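Local coordinates for protein oxidoreductase, short-chain dehydrogenase/reductase family (Aeromonas hydrophila subsp. hydrophila, PDB 3L6E) that probably binds a dinucleotide cofactor and carries out an NAD(P)-dependent oxidoreduction, perhaps the reduction of 3-dehydrosphinganine in sphingolipid metabolism, at residues A[116-119]-A[120-123]; A[154-157]-A[158-162]. All coordinates share one frame; numbering follows the deposited sequence.

In the fold
From the N terminus, the chain passes three strands and three helices before strand 80-84, which leads to helix 98-123. Interaction 1 lies in the later part of that helix, ahead of strand 128-137. Helix 145-165 follows and holds interaction 2, before strand 171-181. The two contacts are in series, neither nested nor crossed. Each spans a helical turn rather than a loop. Their centres are about 15 Å apart. They meet where A116 packs on F158 and L162: A116 CB is 3.7 Å from F158 CE2. Interaction 1 packs against helix 61-75 and strand 128-137, interaction 2 against strands 128-137 and 171-181, all within the Rossmann fold.

Interaction 1. Residues A[116-119]-A[120-123]; sequences AQQT and VRLI
Q118 and R121 both place CG anti to the backbone N, with chi1 at -174° and 169°. The two side chains lie alongside each other. The Q118 chain bends at chi2 and the R121 chain at chi3, which brings amide and guanidinium together. R121 grips the single oxygen OE1 of Q118 side-on with two nitrogens. R121 NH2 gives the shorter bond to Q118 OE1, at 2.7 Å. R121 NE lies 3.1 Å from Q118 OE1, and this bond is more bent. Both donors come from the same face of the amide, and NE stands well above its plane. The oxygen itself stays close to the guanidinium plane. Amide and guanidinium planes are 65° apart. The other end of the amide is held too, since Q118 NE2 bonds to D65 of helix 61-75. These bonds probably fix the amide's rotation.

On another side of the helix, T119 CG2 packs alongside I123 CG1 at 3.7 Å. T119 OG1 turns back to bond the carbonyl oxygen of V115. Beneath the side chains, backbone N-H groups of V120, R121, L122 and I123 bond to carbonyl oxygens four residues earlier. L122 packs on F68 and V72. Q118-R121 is an i to i+3 hydrogen-bonded pair and T119-I123 an i to i+4 packing pair, both on helix 98-123, which flanks the Rossmann-fold sheet of a short-chain dehydrogenase/reductase.

Interaction 2. Residues A[154-157]-A[158-162]; sequences GMRG and FLESL
An i to i+4 salt bridge between R156 and E160 marks this part of helix 145-165. The helix is the crossover of a beta-alpha-beta unit. It connects strand 128-137 to strand 171-181 in the Rossmann fold of the short-chain dehydrogenase/reductase family.

The backbone is regular alpha-helix. F158 N bonds to G154 O at 3.0 Å, and L159 N bonds to M155 O at the same length. E160 N to R156 O and S161 N to G157 O continue the series. S161 N lies farther from G157 O, at 3.2 Å. These bonds put R156 and E160 one turn apart on the same side of the helix.

Other side chains of the two segments spread round the helix. L159 CG is 3.2 Å from M155 O. L159 and the selenomethionine M155 both touch L134 of strand 128-137, and L159 also meets N175 of strand 171-181. M155 and F158 touch helix 98-123 as well, at T112 and I113.

R156 also touches L134 and Y177 of the two strands. Its chain is extended from CG to NE. E160 CG is anti to its own carbonyl carbon, chi1 -70°, and the rest of that chain is extended back toward the arginine. Aliphatic and charged parts both meet: R156 CG is 3.5 Å from E160 OE2. The guanidinium and carboxylate planes stand 78° apart. The charged bond itself is single and fairly straight. R156 NE donates to E160 OE2 at 2.9 Å, with the oxygen near the guanidinium plane but met from above the plane of its own carboxylate.

Interaction 1. Residues A[116-119]-A[120-123]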
loop_
_atom_site.group_PDB
_atom_site.type_symbol
_atom_site.label_atom_id
_atom_site.label_comp_id
_atom_site.label_asym_id
_atom_site.label_seq_id
_atom_site.Cartn_x
_atom_site.Cartn_y
_atom_site.Cartn_z
ATOM N N ALA A 116 20.086 -7.188 -2.258
ATOM C CA ALA A 116 19.957 -6.162 -1.242
ATOM C C ALA A 116 21.342 -5.620 -0.856
ATOM O O ALA A 116 21.537 -4.409 -0.816
ATOM C CB ALA A 116 19.233 -6.702 -0.039
ATOM N N GLN A 117 22.303 -6.518 -0.629
ATOM C CA GLN A 117 23.658 -6.115 -0.226
ATOM C C GLN A 117 24.376 -5.377 -1.330
ATOM O O GLN A 117 25.101 -4.422 -1.073
ATOM C CB GLN A 117 24.505 -7.318 0.186
ATOM C CG GLN A 117 24.063 -7.944 1.465
ATOM C CD GLN A 117 24.765 -9.242 1.756
ATOM O OE1 GLN A 117 24.549 -9.832 2.814
ATOM N NE2 GLN A 117 25.622 -9.695 0.832
ATOM N N GLN A 118 24.192 -5.846 -2.556
ATOM C CA GLN A 118 24.719 -5.168 -3.725
ATOM C C GLN A 118 24.104 -3.752 -3.862
ATOM O O GLN A 118 24.793 -2.815 -4.247
ATOM C CB GLN A 118 24.490 -6.040 -4.970
ATOM C CG GLN A 118 25.114 -5.538 -6.263
ATOM C CD GLN A 118 26.613 -5.776 -6.381
ATOM O OE1 GLN A 118 27.313 -5.000 -7.035
ATOM N NE2 GLN A 118 27.115 -6.848 -5.759
ATOM N N THR A 119 22.826 -3.602 -3.512
ATOM C CA THR A 119 22.132 -2.290 -3.539
ATOM C C THR A 119 22.608 -1.339 -2.437
ATOM O O THR A 119 22.733 -0.136 -2.658
ATOM C CB THR A 119 20.587 -2.459 -3.436
ATOM O OG1 THR A 119 20.132 -3.331 -4.480
ATOM C CG2 THR A 119 19.861 -1.102 -3.542
ATOM N N VAL A 120 22.845 -1.874 -1.246
ATOM C CA VAL A 120 23.393 -1.091 -0.140
ATOM C C VAL A 120 24.772 -0.557 -0.567
ATOM O O VAL A 120 25.060 0.640 -0.479
ATOM C CB VAL A 120 23.510 -1.947 1.154
ATOM C CG1 VAL A 120 24.218 -1.183 2.270
ATOM C CG2 VAL A 120 22.132 -2.444 1.627
ATOM N N ARG A 121 25.597 -1.460 -1.076
ATOM C CA ARG A 121 26.917 -1.110 -1.569
ATOM C C ARG A 121 26.852 0.005 -2.626
ATOM O O ARG A 121 27.544 1.028 -2.504
ATOM C CB ARG A 121 27.602 -2.367 -2.113
ATOM C CG ARG A 121 28.881 -2.100 -2.893
ATOM C CD ARG A 121 29.367 -3.381 -3.565
ATOM N NE ARG A 121 28.959 -3.459 -4.974
ATOM C CZ ARG A 121 29.526 -2.766 -5.964
ATOM N NH1 ARG A 121 30.528 -1.916 -5.721
ATOM N NH2 ARG A 121 29.086 -2.922 -7.210
ATOM N N LEU A 122 26.001 -0.189 -3.639
ATOM C CA LEU A 122 25.914 0.738 -4.777
ATOM C C LEU A 122 25.306 2.102 -4.453
ATOM O O LEU A 122 25.853 3.141 -4.838
ATOM C CB LEU A 122 25.128 0.111 -5.930
ATOM C CG LEU A 122 25.950 -0.619 -6.986
ATOM C CD1 LEU A 122 24.995 -1.311 -7.960
ATOM C CD2 LEU A 122 26.907 0.342 -7.718
ATOM N N ILE A 123 24.171 2.099 -3.759
ATOM C CA ILE A 123 23.418 3.329 -3.549
ATOM C C ILE A 123 23.040 3.600 -2.083
ATOM O O ILE A 123 22.178 4.430 -1.798
ATOM C CB ILE A 123 22.185 3.436 -4.510
ATOM C CG1 ILE A 123 21.214 2.253 -4.328
ATOM C CG2 ILE A 123 22.641 3.520 -5.958
ATOM C CD1 ILE A 123 19.812 2.484 -4.984
#

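Interaction 2. Residues A[154-157]-A[158-162]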
loop_
_atom_site.group_PDB
_atom_site.type_symbol
_atom_site.label_atom_id
_atom_site.label_comp_id
_atom_site.label_asym_id
_atom_site.label_seq_id
_atom_site.Cartn_x
_atom_site.Cartn_y
_atom_site.Cartn_z
ATOM N N GLY A 154 10.927 -15.800 5.784
ATOM C CA GLY A 154 12.376 -15.590 5.792
ATOM C C GLY A 154 12.836 -14.308 5.100
ATOM O O GLY A 154 13.686 -13.587 5.633
HETATM N N MSE A 155 12.271 -14.025 3.924
HETATM C CA MSE A 155 12.608 -12.826 3.154
HETATM C C MSE A 155 12.194 -11.552 3.875
HETATM O O MSE A 155 12.941 -10.582 3.911
HETATM C CB MSE A 155 11.944 -12.858 1.764
HETATM C CG MSE A 155 12.579 -13.854 0.815
HETATM SE SE MSE A 155 11.766 -13.853 -0.959
HETATM C CE MSE A 155 10.168 -14.911 -0.615
ATOM N N ARG A 156 10.981 -11.566 4.417
ATOM C CA ARG A 156 10.469 -10.471 5.219
ATOM C C ARG A 156 11.302 -10.269 6.476
ATOM O O ARG A 156 11.595 -9.133 6.852
ATOM C CB ARG A 156 9.022 -10.731 5.589
ATOM C CG ARG A 156 8.338 -9.573 6.279
ATOM C CD ARG A 156 6.860 -9.857 6.416
ATOM N NE ARG A 156 6.134 -8.723 6.982
ATOM C CZ ARG A 156 4.810 -8.584 6.953
ATOM N NH1 ARG A 156 4.043 -9.509 6.381
ATOM N NH2 ARG A 156 4.253 -7.508 7.506
ATOM N N GLY A 157 11.691 -11.372 7.119
ATOM C CA GLY A 157 12.537 -11.292 8.312
ATOM C C GLY A 157 13.804 -10.518 7.986
ATOM O O GLY A 157 14.101 -9.516 8.615
ATOM N N PHE A 158 14.513 -10.975 6.963
ATOM C CA PHE A 158 15.742 -10.342 6.497
ATOM C C PHE A 158 15.542 -8.852 6.192
ATOM O O PHE A 158 16.266 -8.013 6.713
ATOM C CB PHE A 158 16.301 -11.065 5.254
ATOM C CG PHE A 158 17.452 -10.337 4.603
ATOM C CD1 PHE A 158 18.724 -10.374 5.166
ATOM C CD2 PHE A 158 17.257 -9.583 3.455
ATOM C CE1 PHE A 158 19.784 -9.687 4.577
ATOM C CE2 PHE A 158 18.307 -8.880 2.866
ATOM C CZ PHE A 158 19.579 -8.945 3.425
ATOM N N LEU A 159 14.547 -8.532 5.381
ATOM C CA LEU A 159 14.367 -7.157 4.874
ATOM C C LEU A 159 13.953 -6.126 5.912
ATOM O O LEU A 159 14.467 -5.006 5.896
ATOM C CB LEU A 159 13.389 -7.119 3.708
ATOM C CG LEU A 159 13.786 -7.896 2.461
ATOM C CD1 LEU A 159 12.565 -8.012 1.569
ATOM C CD2 LEU A 159 14.982 -7.263 1.722
ATOM N N GLU A 160 13.027 -6.498 6.799
ATOM C CA GLU A 160 12.578 -5.594 7.870
ATOM C C GLU A 160 13.671 -5.392 8.907
ATOM O O GLU A 160 13.702 -4.378 9.598
ATOM C CB GLU A 160 11.303 -6.117 8.554
ATOM C CG GLU A 160 10.032 -6.045 7.671
ATOM C CD GLU A 160 8.749 -6.455 8.393
ATOM O OE1 GLU A 160 8.808 -6.790 9.600
ATOM O OE2 GLU A 160 7.670 -6.436 7.755
ATOM N N SER A 161 14.539 -6.389 9.033
ATOM C CA SER A 161 15.716 -6.297 9.872
ATOM C C SER A 161 16.774 -5.431 9.183
ATOM O O SER A 161 17.503 -4.689 9.844
ATOM C CB SER A 161 16.256 -7.691 10.173
ATOM O OG SER A 161 17.550 -7.628 10.722
ATOM N N LEU A 162 16.852 -5.524 7.857
ATOM C CA LEU A 162 17.769 -4.679 7.104
ATOM C C LEU A 162 17.290 -3.229 7.099
ATOM O O LEU A 162 18.104 -2.300 7.210
ATOM C CB LEU A 162 17.944 -5.185 5.669
ATOM C CG LEU A 162 18.896 -4.393 4.762
ATOM C CD1 LEU A 162 20.287 -4.265 5.410
ATOM C CD2 LEU A 162 19.008 -5.050 3.409
#